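Local coordinates for protein protease 2A (Rhinovirus C, PDB 5X45) that probably cleaves the viral polyprotein as a chymotrypsin-like cysteine protease that also carries a bound zinc ion, at residues A[17-22]-A[85-90]; A[100-105]-A[119-124]; A[29-32]-A[37-40]; A[5-10]-A[59-64]; A[108-111]-A[116-119]. All blocks are in the same frame, centred on the assembly; numbering follows the deposited sequence.

Overall arrangement
The protein has a six-stranded barrel like the C-terminal one of chymotrypsin-like proteases, with a four-stranded sheet in place of the N-terminal barrel. Interaction 3 is a hairpin of the four-stranded sheet, and interaction 1 begins on the neighbouring strand 14-18. Interactions 2 and 5 share G119 on strand 116-124. Interaction 4 pins the N-terminal segment to the barrel, its centre about 7 Å from that of interaction 5. Interaction 1 holds H20, which with D36 and C107 probably forms the catalytic triad; T122 of interaction 2 reaches D36 weakly, and the centres of interactions 1 and 2 are about 13 Å apart. The zinc ion lies about 5 Å from the I118 side chain in interaction 5.

Interaction 1: residues A[17-22]-A[85-90]; sequences KCAHLT and GYYPKH
H20 and Y86 bring the short 3-10 turn after strand 14-18 up against an irregular loop, their CA atoms 6.7 Å apart with no hydrogen bond bridging the two segments. The imidazole of H20 lies flat on the phenol ring of Y86 in a face-to-face stack, centroids 3.6 Å apart and planes only 13° from parallel. Its CD2 sits above the middle of the Y86 ring and comes within 3.4 Å of Y86 CD2. Each residue turns its CG between its own backbone N and carbonyl carbon (chi1 76° for H20, 41° for Y86), which brings each ring toward the other segment. On the far side of the imidazole, L21 CG rests 4.2 Å above the ring plane, toward the rim. Y87 reaches in from beside the stack: its OH touches A19 CB at 4.0 Å and H20 CB at 3.9 Å, while its polar need is met by D36 OD1. D36 OD2 makes a weak hydrogen bond to H20 ND1, and H20 also touches C107, an assembly consistent with the His-Asp-Cys triad of 2A proteases. Where the loop enters strand 90-93, H90 ND1 donates to P88 O over 2.8 Å; S84 OG binds the backbone N of both Y86 and Y87. The loop joins strands 78-81 and 90-93, a two-stranded sheet that thus leans its connection over the end of strand 14-18.

Interaction 2: residues A[100-105]-A[119-124]; sequences GHCEPG and GMITAG
The sulfur of C102 carries the contact, pointing into a corner formed by I121 and G124. Its SG lies 3.6 Å from G124 CA, 3.9 Å from I121 CG2 and 4.0 Å from A123 O, and no hydrogen bond crosses between the segments. With SG turned opposite the backbone N (chi1 -175°), the thiol reaches straight across to the strand, and the CA atoms of C102 and G124 come to 5.3 Å. I121 answers with its CG2 branch. A second shell of apolar groups surrounds this pair: V129 touches both C102 and I121, while Y60 and F131 pack on I121. The strand carries a classic beta bulge, T122 and A123 both facing A130, in the barrel of a chymotrypsin-like fold. By analogy with that fold, the loop and strand probably flank the S1 specificity pocket. Side chains hold the loop around C102: Y60 OH bonds H101 O and D106 OD2 bonds E103 N. I121, by contrast, is held backbone to backbone by G108 and G109. T122 OG1 is bonded to Q92 OE1.

Interaction 3: residues A[29-32]-A[37-40]; sequences ILLA and LQVD
V39 O takes two donors from the facing strand, I29 N at 2.7 Å and L30 N at 3.2 Å, the former nearly straight (168°). V39 N in turn gives its hydrogen to L30 O at 2.7 Å. At the other end A32 and L37 form a reciprocal pair: A32 N to L37 O and L37 N to A32 O, both 2.9 Å, although in the second the donor stands 39° out of the carbonyl plane. I29 and L30 opposite V39 make a classic beta bulge in this antiparallel hairpin, the outer strand 28-32 lying against 37-41, which has strand 14-18 on its other flank. Q38 N is placed on K17 O there, and D40 pairs with I15. The amide of Q38 is doubly used: NE2 meets D40 OD1 on its syn side at 2.8 Å, the oxygen lying close to the plane of the Q38 amide, and also bonds to N23 O. D40 OD2 is met by T25 OG1. Apolar groups fill in between: the side chains of I29 and V39 cross obliquely, CG1 against CG1, and L30 CB lies 3.9 Å from V39 CB, on the face shared with A32 and L37. From the other face, L31 CD1 leans over to Q38 CB at 3.8 Å.

Interaction 4: residues A[5-10]-A[59-64]; sequences SDMFVH and CYYSRS
The ring of Y61 is approached from two directions by one short segment, S5 coming over a face and M7 meeting the edge. S5 CA stands 4.0 Å from the ring centroid, only 10° off the ring normal, a CH-pi contact made by the backbone itself; beyond it S5 OG comes to 3.7 Å from Y61 CE1. M7 SD lies close to the plane of the ring, 5.1 Å from its centroid and 3.9 Å from CE2, a Met-aromatic contact at the edge. The methionine chain, bent at both chi2 (-70°) and chi3 (-86°), brings SD to the ring edge, the two side chains crossing at about a right angle. The methyl CE then lands on the aliphatic part of R63, 3.8 Å from CD. R63 also backs the ring, its N sitting 3.8 Å above the face opposite S5, toward the rim. Strand 57-62, which bears Y61, belongs to the six-stranded barrel, and Y61 is joined through its backbone to K110 of the adjacent strand; segment 5-10 leads into strand 9-10 of the four-stranded sheet. The phenol oxygen of Y61 is hydrogen-bonded to D66, while R63 NE makes a weak bond to G105 O. With no hydrogen bond across it, the contact rests on dispersion and on weak CH and sulfur contacts with an aromatic ring, without any ionic pairing.

Interaction 5: residues A[108-111]-A[116-119]; sequences GGKL and GVIG
L111 is tied to I118 and G119 by backbone hydrogen bonds. L111 N donates to G119 O at 2.9 Å, almost straight at 171°. L111 O receives I118 N at 2.9 Å and, more weakly, G119 N at 3.3 Å; V117 CA adds a CH...O contact to the same oxygen. I118 and G119 facing L111 constitute a classic beta bulge in the hairpin of strands 110-113 and 116-124, with C113 at the end of the first strand and H115 in the turn as zinc ligands, the site being completed by C53 and C55. Among the apolar contacts, L111 CG meets I118 CG1 at 3.8 Å; CG1 of I118 lies between its backbone N and carbonyl carbon (chi1 61°), which swings it toward L111. I118 also touches C113 and P51 near the metal. V117 CG1 lies 4.2 Å from K110 CG, while K110 NZ bonds to G3 O, outside the hairpin.

Interaction 1: residues A[17-22]-A[85-90]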
loop_
_atom_site.group_PDB
_atom_site.type_symbol
_atom_site.label_atom_id
_atom_site.label_comp_id
_atom_site.label_asym_id
_atom_site.label_seq_id
_atom_site.Cartn_x
_atom_site.Cartn_y
_atom_site.Cartn_z
ATOM N N LYS A 17 -3.345 5.049 4.929
ATOM C CA LYS A 17 -2.854 3.993 5.803
ATOM C C LYS A 17 -3.577 2.691 5.505
ATOM O O LYS A 17 -4.671 2.700 4.944
ATOM C CB LYS A 17 -3.055 4.372 7.273
ATOM C CG LYS A 17 -2.523 5.746 7.634
ATOM C CD LYS A 17 -2.530 6.003 9.128
ATOM C CE LYS A 17 -1.107 5.924 9.677
ATOM N NZ LYS A 17 -1.038 6.089 11.155
ATOM N N CYS A 18 -2.985 1.599 5.900
ATOM C CA CYS A 18 -3.631 0.335 5.807
ATOM C C CYS A 18 -4.662 0.331 6.893
ATOM O O CYS A 18 -4.374 0.680 7.995
ATOM C CB CYS A 18 -2.615 -0.767 6.004
ATOM S SG CYS A 18 -1.689 -1.160 4.537
ATOM N N ALA A 19 -5.882 -0.037 6.576
ATOM C CA ALA A 19 -6.974 0.126 7.498
ATOM C C ALA A 19 -6.847 -0.631 8.816
ATOM O O ALA A 19 -7.265 -0.143 9.831
ATOM C CB ALA A 19 -8.293 -0.143 6.824
ATOM N N HIS A 20 -6.261 -1.805 8.793
ATOM C CA HIS A 20 -6.137 -2.585 9.983
ATOM C C HIS A 20 -5.112 -2.059 10.964
ATOM O O HIS A 20 -5.009 -2.542 12.064
ATOM C CB HIS A 20 -5.877 -4.006 9.631
ATOM C CG HIS A 20 -4.494 -4.250 9.194
ATOM N ND1 HIS A 20 -4.079 -4.020 7.910
ATOM C CD2 HIS A 20 -3.420 -4.702 9.867
ATOM C CE1 HIS A 20 -2.803 -4.313 7.811
ATOM N NE2 HIS A 20 -2.381 -4.735 8.982
ATOM N N LEU A 21 -4.403 -1.026 10.571
ATOM C CA LEU A 21 -3.368 -0.450 11.372
ATOM C C LEU A 21 -3.823 0.844 11.974
ATOM O O LEU A 21 -3.067 1.524 12.606
ATOM C CB LEU A 21 -2.165 -0.175 10.496
ATOM C CG LEU A 21 -0.958 -1.074 10.572
ATOM C CD1 LEU A 21 -1.224 -2.381 11.264
ATOM C CD2 LEU A 21 -0.500 -1.341 9.176
ATOM N N THR A 22 -5.062 1.200 11.747
ATOM C CA THR A 22 -5.581 2.439 12.244
ATOM C C THR A 22 -7.038 2.314 12.583
ATOM O O THR A 22 -7.558 1.242 12.703
ATOM C CB THR A 22 -5.302 3.561 11.258
ATOM O OG1 THR A 22 -5.683 4.799 11.826
ATOM C CG2 THR A 22 -6.025 3.347 10.019
ATOM N N GLY A 85 -4.496 -12.240 11.081
ATOM C CA GLY A 85 -4.886 -12.102 12.472
ATOM C C GLY A 85 -5.940 -11.026 12.615
ATOM O O GLY A 85 -6.785 -11.073 13.513
ATOM N N TYR A 86 -5.911 -10.071 11.693
ATOM C CA TYR A 86 -6.861 -8.970 11.699
ATOM C C TYR A 86 -8.037 -9.194 10.733
ATOM O O TYR A 86 -9.111 -8.618 10.917
ATOM C CB TYR A 86 -6.130 -7.666 11.380
ATOM C CG TYR A 86 -5.099 -7.793 10.291
ATOM C CD1 TYR A 86 -5.465 -7.686 8.954
ATOM C CD2 TYR A 86 -3.762 -8.025 10.590
ATOM C CE1 TYR A 86 -4.527 -7.791 7.936
ATOM C CE2 TYR A 86 -2.810 -8.135 9.574
ATOM C CZ TYR A 86 -3.203 -8.016 8.246
ATOM O OH TYR A 86 -2.283 -8.126 7.225
ATOM N N TYR A 87 -7.841 -10.034 9.719
ATOM C CA TYR A 87 -8.908 -10.330 8.758
ATOM C C TYR A 87 -9.047 -11.822 8.544
ATOM O O TYR A 87 -8.048 -12.551 8.529
ATOM C CB TYR A 87 -8.643 -9.695 7.391
ATOM C CG TYR A 87 -8.740 -8.197 7.348
ATOM C CD1 TYR A 87 -9.708 -7.514 8.078
ATOM C CD2 TYR A 87 -7.843 -7.460 6.579
ATOM C CE1 TYR A 87 -9.780 -6.136 8.040
ATOM C CE2 TYR A 87 -7.905 -6.087 6.532
ATOM C CZ TYR A 87 -8.871 -5.427 7.262
ATOM O OH TYR A 87 -8.922 -4.055 7.208
ATOM N N PRO A 88 -10.288 -12.284 8.345
ATOM C CA PRO A 88 -10.494 -13.625 7.799
ATOM C C PRO A 88 -10.081 -13.654 6.329
ATOM O O PRO A 88 -9.785 -12.597 5.755
ATOM C CB PRO A 88 -11.999 -13.842 7.956
ATOM C CG PRO A 88 -12.571 -12.465 7.892
ATOM C CD PRO A 88 -11.562 -11.587 8.595
ATOM N N LYS A 89 -10.034 -14.844 5.742
ATOM C CA LYS A 89 -9.788 -14.990 4.314
ATOM C C LYS A 89 -10.819 -14.149 3.557
ATOM O O LYS A 89 -12.019 -14.263 3.818
ATOM C CB LYS A 89 -9.881 -16.467 3.921
ATOM C CG LYS A 89 -10.242 -16.747 2.469
ATOM C CD LYS A 89 -10.391 -18.249 2.243
ATOM C CE LYS A 89 -10.944 -18.563 0.863
ATOM N NZ LYS A 89 -10.525 -19.903 0.349
ATOM N N HIS A 90 -10.356 -13.304 2.635
ATOM C CA HIS A 90 -11.244 -12.370 1.934
ATOM C C HIS A 90 -10.663 -11.910 0.603
ATOM O O HIS A 90 -9.471 -12.084 0.344
ATOM C CB HIS A 90 -11.523 -11.143 2.795
ATOM C CG HIS A 90 -10.326 -10.268 2.984
ATOM N ND1 HIS A 90 -9.260 -10.625 3.781
ATOM C CD2 HIS A 90 -10.015 -9.060 2.457
ATOM C CE1 HIS A 90 -8.345 -9.672 3.743
ATOM N NE2 HIS A 90 -8.778 -8.711 2.949
#

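Interaction 2: residues A[100-105]-A[119-124]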
loop_
_atom_site.group_PDB
_atom_site.type_symbol
_atom_site.label_atom_id
_atom_site.label_comp_id
_atom_site.label_asym_id
_atom_site.label_seq_id
_atom_site.Cartn_x
_atom_site.Cartn_y
_atom_site.Cartn_z
ATOM N N GLY A 100 9.002 -10.928 -4.659
ATOM C CA GLY A 100 9.719 -10.184 -3.649
ATOM C C GLY A 100 9.433 -10.733 -2.276
ATOM O O GLY A 100 8.457 -11.444 -2.075
ATOM N N HIS A 101 10.320 -10.432 -1.337
ATOM C CA HIS A 101 10.158 -10.899 0.024
ATOM C C HIS A 101 9.070 -10.134 0.782
ATOM O O HIS A 101 8.973 -8.903 0.697
ATOM C CB HIS A 101 11.467 -10.783 0.784
ATOM C CG HIS A 101 11.336 -11.136 2.226
ATOM N ND1 HIS A 101 11.276 -12.441 2.670
ATOM C CD2 HIS A 101 11.214 -10.357 3.326
ATOM C CE1 HIS A 101 11.150 -12.448 3.984
ATOM N NE2 HIS A 101 11.110 -11.199 4.407
ATOM N N CYS A 102 8.247 -10.875 1.519
ATOM C CA CYS A 102 7.223 -10.257 2.349
ATOM C C CYS A 102 6.904 -11.124 3.564
ATOM O O CYS A 102 6.702 -12.329 3.448
ATOM C CB CYS A 102 5.961 -10.000 1.529
ATOM S SG CYS A 102 4.660 -9.111 2.404
ATOM N N GLU A 103 6.865 -10.498 4.732
ATOM C CA GLU A 103 6.535 -11.183 5.976
ATOM C C GLU A 103 5.413 -10.440 6.679
ATOM O O GLU A 103 5.162 -9.274 6.374
ATOM C CB GLU A 103 7.746 -11.251 6.901
ATOM C CG GLU A 103 8.840 -12.180 6.480
ATOM C CD GLU A 103 10.014 -12.093 7.433
ATOM O OE1 GLU A 103 9.810 -11.606 8.568
ATOM O OE2 GLU A 103 11.133 -12.509 7.059
ATOM N N PRO A 104 4.746 -11.101 7.640
ATOM C CA PRO A 104 3.827 -10.352 8.502
ATOM C C PRO A 104 4.527 -9.155 9.141
ATOM O O PRO A 104 5.624 -9.300 9.673
ATOM C CB PRO A 104 3.415 -11.388 9.554
ATOM C CG PRO A 104 3.510 -12.694 8.831
ATOM C CD PRO A 104 4.671 -12.555 7.880
ATOM N N GLY A 105 3.907 -7.982 9.068
ATOM C CA GLY A 105 4.507 -6.787 9.629
ATOM C C GLY A 105 5.044 -5.828 8.582
ATOM O O GLY A 105 5.451 -4.713 8.908
ATOM N N GLY A 119 1.729 2.680 -4.452
ATOM C CA GLY A 119 1.203 1.551 -3.708
ATOM C C GLY A 119 1.736 1.340 -2.306
ATOM O O GLY A 119 2.687 1.992 -1.878
ATOM N N MET A 120 1.093 0.425 -1.587
ATOM C CA MET A 120 1.491 0.041 -0.234
ATOM C C MET A 120 1.355 -1.462 -0.079
ATOM O O MET A 120 0.379 -2.047 -0.551
ATOM C CB MET A 120 0.621 0.720 0.822
ATOM C CG MET A 120 1.052 2.097 1.262
ATOM S SD MET A 120 0.046 2.667 2.670
ATOM C CE MET A 120 -1.607 2.528 1.986
ATOM N N ILE A 121 2.316 -2.095 0.577
ATOM C CA ILE A 121 2.193 -3.522 0.844
ATOM C C ILE A 121 0.936 -3.779 1.662
ATOM O O ILE A 121 0.693 -3.103 2.661
ATOM C CB ILE A 121 3.395 -4.075 1.603
ATOM C CG1 ILE A 121 4.663 -3.934 0.761
ATOM C CG2 ILE A 121 3.121 -5.524 2.013
ATOM C CD1 ILE A 121 5.891 -4.489 1.428
ATOM N N THR A 122 0.133 -4.746 1.229
ATOM C CA THR A 122 -1.114 -5.058 1.910
ATOM C C THR A 122 -1.187 -6.534 2.294
ATOM O O THR A 122 -1.939 -6.924 3.188
ATOM C CB THR A 122 -2.308 -4.697 1.029
ATOM O OG1 THR A 122 -3.516 -4.787 1.789
ATOM C CG2 THR A 122 -2.378 -5.614 -0.183
ATOM N N ALA A 123 -0.387 -7.338 1.605
ATOM C CA ALA A 123 -0.313 -8.773 1.820
ATOM C C ALA A 123 0.856 -9.324 1.016
ATOM O O ALA A 123 1.365 -8.656 0.121
ATOM C CB ALA A 123 -1.606 -9.449 1.410
ATOM N N GLY A 124 1.297 -10.528 1.352
ATOM C CA GLY A 124 2.335 -11.204 0.595
ATOM C C GLY A 124 2.679 -12.548 1.208
ATOM O O GLY A 124 2.319 -12.821 2.349
#

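Interaction 3: residues A[29-32]-A[37-40]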
loop_
_atom_site.group_PDB
_atom_site.type_symbol
_atom_site.label_atom_id
_atom_site.label_comp_id
_atom_site.label_asym_id
_atom_site.label_seq_id
_atom_site.Cartn_x
_atom_site.Cartn_y
_atom_site.Cartn_z
ATOM N N ILE A 29 -11.780 10.401 5.117
ATOM C CA ILE A 29 -12.508 10.798 3.915
ATOM C C ILE A 29 -12.738 9.597 2.986
ATOM O O ILE A 29 -13.477 9.691 2.011
ATOM C CB ILE A 29 -11.776 11.920 3.130
ATOM C CG1 ILE A 29 -10.395 11.461 2.674
ATOM C CG2 ILE A 29 -11.662 13.180 3.960
ATOM C CD1 ILE A 29 -9.662 12.507 1.864
ATOM N N LEU A 30 -12.118 8.464 3.303
ATOM C CA LEU A 30 -12.338 7.232 2.547
ATOM C C LEU A 30 -11.980 6.031 3.397
ATOM O O LEU A 30 -10.907 5.984 3.996
ATOM C CB LEU A 30 -11.523 7.202 1.254
ATOM C CG LEU A 30 -11.867 6.088 0.249
ATOM C CD1 LEU A 30 -11.612 6.584 -1.166
ATOM C CD2 LEU A 30 -11.091 4.794 0.491
ATOM N N LEU A 31 -12.877 5.052 3.436
ATOM C CA LEU A 31 -12.584 3.797 4.112
ATOM C C LEU A 31 -13.043 2.634 3.244
ATOM O O LEU A 31 -14.230 2.481 2.967
ATOM C CB LEU A 31 -13.246 3.732 5.493
ATOM C CG LEU A 31 -12.909 2.443 6.253
ATOM C CD1 LEU A 31 -11.401 2.308 6.435
ATOM C CD2 LEU A 31 -13.612 2.384 7.596
ATOM N N ALA A 32 -12.079 1.843 2.783
ATOM C CA ALA A 32 -12.355 0.715 1.901
ATOM C C ALA A 32 -11.636 -0.552 2.365
ATOM O O ALA A 32 -10.456 -0.738 2.082
ATOM C CB ALA A 32 -11.949 1.063 0.456
ATOM N N LEU A 37 -7.764 -0.130 3.063
ATOM C CA LEU A 37 -7.284 1.237 2.898
ATOM C C LEU A 37 -8.121 2.239 3.653
ATOM O O LEU A 37 -9.351 2.221 3.579
ATOM C CB LEU A 37 -7.278 1.621 1.419
ATOM C CG LEU A 37 -6.754 3.016 1.101
ATOM C CD1 LEU A 37 -5.244 3.113 1.364
ATOM C CD2 LEU A 37 -7.082 3.386 -0.333
ATOM N N GLN A 38 -7.449 3.120 4.377
ATOM C CA GLN A 38 -8.116 4.242 5.018
ATOM C C GLN A 38 -7.437 5.527 4.593
ATOM O O GLN A 38 -6.212 5.598 4.561
ATOM C CB GLN A 38 -8.094 4.115 6.538
ATOM C CG GLN A 38 -8.568 5.390 7.230
ATOM C CD GLN A 38 -8.826 5.226 8.715
ATOM O OE1 GLN A 38 -9.160 4.139 9.195
ATOM N NE2 GLN A 38 -8.635 6.308 9.460
ATOM N N VAL A 39 -8.222 6.529 4.216
ATOM C CA VAL A 39 -7.630 7.807 3.858
ATOM C C VAL A 39 -8.182 8.913 4.748
ATOM O O VAL A 39 -9.397 9.053 4.903
ATOM C CB VAL A 39 -7.877 8.176 2.394
ATOM C CG1 VAL A 39 -7.074 9.429 2.040
ATOM C CG2 VAL A 39 -7.492 7.024 1.490
ATOM N N ASP A 40 -7.275 9.697 5.329
ATOM C CA ASP A 40 -7.649 10.808 6.193
ATOM C C ASP A 40 -7.181 12.115 5.588
ATOM O O ASP A 40 -6.120 12.179 4.978
ATOM C CB ASP A 40 -7.065 10.634 7.602
ATOM C CG ASP A 40 -7.724 9.491 8.379
ATOM O OD1 ASP A 40 -8.246 8.551 7.746
ATOM O OD2 ASP A 40 -7.736 9.540 9.628
#

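Interaction 4: residues A[5-10]-A[59-64]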
loop_
_atom_site.group_PDB
_atom_site.type_symbol
_atom_site.label_atom_id
_atom_site.label_comp_id
_atom_site.label_asym_id
_atom_site.label_seq_id
_atom_site.Cartn_x
_atom_site.Cartn_y
_atom_site.Cartn_z
ATOM N N SER A 5 11.130 5.043 5.186
ATOM C CA SER A 5 10.770 3.937 6.063
ATOM C C SER A 5 9.350 4.061 6.602
ATOM O O SER A 5 8.842 3.138 7.251
ATOM C CB SER A 5 11.746 3.855 7.239
ATOM O OG SER A 5 12.990 3.319 6.837
ATOM N N ASP A 6 8.707 5.193 6.341
ATOM C CA ASP A 6 7.365 5.415 6.863
ATOM C C ASP A 6 6.379 4.442 6.212
ATOM O O ASP A 6 6.370 4.284 4.994
ATOM C CB ASP A 6 6.925 6.876 6.669
ATOM C CG ASP A 6 7.680 7.852 7.593
ATOM O OD1 ASP A 6 8.253 7.410 8.615
ATOM O OD2 ASP A 6 7.693 9.070 7.301
ATOM N N MET A 7 5.596 3.764 7.048
ATOM C CA MET A 7 4.596 2.783 6.619
ATOM C C MET A 7 3.241 3.442 6.321
ATOM O O MET A 7 2.195 2.928 6.708
ATOM C CB MET A 7 4.399 1.709 7.694
ATOM C CG MET A 7 5.677 1.154 8.304
ATOM S SD MET A 7 6.611 0.144 7.158
ATOM C CE MET A 7 5.843 -1.463 7.365
ATOM N N PHE A 8 3.268 4.611 5.698
ATOM C CA PHE A 8 2.051 5.315 5.334
ATOM C C PHE A 8 2.410 6.268 4.208
ATOM O O PHE A 8 3.585 6.505 3.957
ATOM C CB PHE A 8 1.451 6.079 6.531
ATOM C CG PHE A 8 2.398 7.074 7.162
ATOM C CD1 PHE A 8 2.531 8.358 6.643
ATOM C CD2 PHE A 8 3.154 6.728 8.282
ATOM C CE1 PHE A 8 3.418 9.277 7.224
ATOM C CE2 PHE A 8 4.037 7.646 8.875
ATOM C CZ PHE A 8 4.172 8.911 8.344
ATOM N N VAL A 9 1.401 6.817 3.543
ATOM C CA VAL A 9 1.630 7.797 2.493
ATOM C C VAL A 9 1.038 9.136 2.888
ATOM O O VAL A 9 -0.142 9.228 3.205
ATOM C CB VAL A 9 1.029 7.334 1.158
ATOM C CG1 VAL A 9 1.323 8.341 0.064
ATOM C CG2 VAL A 9 1.561 5.952 0.798
ATOM N N HIS A 10 1.859 10.179 2.853
ATOM C CA HIS A 10 1.444 11.496 3.315
ATOM C C HIS A 10 1.586 12.536 2.207
ATOM O O HIS A 10 2.676 13.045 1.952
ATOM C CB HIS A 10 2.269 11.890 4.541
ATOM C CG HIS A 10 1.812 13.156 5.197
ATOM N ND1 HIS A 10 2.525 13.757 6.216
ATOM C CD2 HIS A 10 0.724 13.925 4.990
ATOM C CE1 HIS A 10 1.890 14.849 6.604
ATOM N NE2 HIS A 10 0.796 14.977 5.880
ATOM N N CYS A 59 10.323 0.362 -6.997
ATOM C CA CYS A 59 11.031 -0.135 -5.833
ATOM C C CYS A 59 10.157 -0.029 -4.598
ATOM O O CYS A 59 9.264 0.816 -4.533
ATOM C CB CYS A 59 12.329 0.634 -5.629
ATOM S SG CYS A 59 12.076 2.406 -5.592
ATOM N N TYR A 60 10.385 -0.899 -3.623
ATOM C CA TYR A 60 9.569 -0.850 -2.426
ATOM C C TYR A 60 10.376 -1.069 -1.150
ATOM O O TYR A 60 11.429 -1.705 -1.160
ATOM C CB TYR A 60 8.427 -1.870 -2.515
ATOM C CG TYR A 60 8.829 -3.305 -2.278
ATOM C CD1 TYR A 60 9.370 -4.075 -3.299
ATOM C CD2 TYR A 60 8.665 -3.897 -1.022
ATOM C CE1 TYR A 60 9.727 -5.397 -3.080
ATOM C CE2 TYR A 60 9.021 -5.214 -0.795
ATOM C CZ TYR A 60 9.551 -5.960 -1.826
ATOM O OH TYR A 60 9.907 -7.271 -1.606
ATOM N N TYR A 61 9.859 -0.542 -0.048
ATOM C CA TYR A 61 10.478 -0.725 1.251
ATOM C C TYR A 61 10.024 -2.035 1.898
ATOM O O TYR A 61 8.830 -2.307 1.994
ATOM C CB TYR A 61 10.147 0.461 2.158
ATOM C CG TYR A 61 10.662 0.291 3.556
ATOM C CD1 TYR A 61 12.026 0.285 3.817
ATOM C CD2 TYR A 61 9.787 0.116 4.619
ATOM C CE1 TYR A 61 12.506 0.119 5.107
ATOM C CE2 TYR A 61 10.258 -0.053 5.912
ATOM C CZ TYR A 61 11.617 -0.050 6.145
ATOM O OH TYR A 61 12.090 -0.217 7.419
ATOM N N SER A 62 10.986 -2.848 2.316
ATOM C CA SER A 62 10.724 -4.063 3.084
ATOM C C SER A 62 11.134 -3.851 4.530
ATOM O O SER A 62 12.334 -3.731 4.810
ATOM C CB SER A 62 11.492 -5.254 2.501
ATOM O OG SER A 62 11.453 -6.372 3.380
ATOM N N ARG A 63 10.168 -3.827 5.452
ATOM C CA ARG A 63 10.507 -3.553 6.853
ATOM C C ARG A 63 11.309 -4.701 7.453
ATOM O O ARG A 63 12.280 -4.465 8.171
ATOM C CB ARG A 63 9.268 -3.291 7.715
ATOM C CG ARG A 63 9.651 -2.719 9.078
ATOM C CD ARG A 63 8.466 -2.467 9.977
ATOM N NE ARG A 63 8.072 -3.680 10.691
ATOM C CZ ARG A 63 8.345 -3.922 11.971
ATOM N NH1 ARG A 63 9.017 -3.033 12.690
ATOM N NH2 ARG A 63 7.946 -5.055 12.534
ATOM N N SER A 64 10.916 -5.932 7.131
ATOM C CA SER A 64 11.566 -7.126 7.659
ATOM C C SER A 64 13.036 -7.231 7.261
ATOM O O SER A 64 13.845 -7.748 8.031
ATOM C CB SER A 64 10.825 -8.381 7.199
ATOM O OG SER A 64 10.758 -8.445 5.788
#

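Interaction 5: residues A[108-111]-A[116-119]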
loop_
_atom_site.group_PDB
_atom_site.type_symbol
_atom_site.label_atom_id
_atom_site.label_comp_id
_atom_site.label_asym_id
_atom_site.label_seq_id
_atom_site.Cartn_x
_atom_site.Cartn_y
_atom_site.Cartn_z
ATOM N N GLY A 108 2.076 -1.674 4.627
ATOM C CA GLY A 108 2.228 -0.233 4.686
ATOM C C GLY A 108 3.494 0.262 3.992
ATOM O O GLY A 108 3.607 1.449 3.675
ATOM N N GLY A 109 4.452 -0.643 3.783
ATOM C CA GLY A 109 5.683 -0.323 3.085
ATOM C C GLY A 109 5.364 0.207 1.703
ATOM O O GLY A 109 4.499 -0.329 1.008
ATOM N N LYS A 110 6.046 1.280 1.319
ATOM C CA LYS A 110 5.718 1.999 0.100
ATOM C C LYS A 110 6.275 1.376 -1.165
ATOM O O LYS A 110 7.401 0.892 -1.177
ATOM C CB LYS A 110 6.210 3.444 0.205
ATOM C CG LYS A 110 5.441 4.270 1.219
ATOM C CD LYS A 110 5.914 5.703 1.239
ATOM C CE LYS A 110 7.153 5.866 2.084
ATOM N NZ LYS A 110 7.605 7.287 2.118
ATOM N N LEU A 111 5.477 1.436 -2.230
ATOM C CA LEU A 111 5.907 1.106 -3.581
ATOM C C LEU A 111 6.005 2.384 -4.412
ATOM O O LEU A 111 5.014 3.104 -4.595
ATOM C CB LEU A 111 4.937 0.123 -4.239
ATOM C CG LEU A 111 5.115 -0.124 -5.738
ATOM C CD1 LEU A 111 6.481 -0.719 -6.021
ATOM C CD2 LEU A 111 4.028 -1.056 -6.242
ATOM N N GLY A 116 6.446 8.853 -8.284
ATOM C CA GLY A 116 5.972 8.950 -6.917
ATOM C C GLY A 116 5.516 7.635 -6.323
ATOM O O GLY A 116 5.888 6.560 -6.788
ATOM N N VAL A 117 4.722 7.727 -5.268
ATOM C CA VAL A 117 4.217 6.552 -4.582
ATOM C C VAL A 117 2.948 6.037 -5.262
ATOM O O VAL A 117 1.981 6.779 -5.421
ATOM C CB VAL A 117 3.914 6.860 -3.111
ATOM C CG1 VAL A 117 3.602 5.568 -2.358
ATOM C CG2 VAL A 117 5.101 7.575 -2.470
ATOM N N ILE A 118 2.942 4.771 -5.660
ATOM C CA ILE A 118 1.775 4.230 -6.343
ATOM C C ILE A 118 1.102 3.119 -5.539
ATOM O O ILE A 118 0.016 2.675 -5.899
ATOM C CB ILE A 118 2.131 3.662 -7.744
ATOM C CG1 ILE A 118 3.147 2.527 -7.621
ATOM C CG2 ILE A 118 2.640 4.755 -8.667
ATOM C CD1 ILE A 118 3.487 1.877 -8.937
ATOM N N GLY A 119 1.729 2.680 -4.452
ATOM C CA GLY A 119 1.203 1.551 -3.708
ATOM C C GLY A 119 1.736 1.340 -2.306
ATOM O O GLY A 119 2.687 1.992 -1.878
#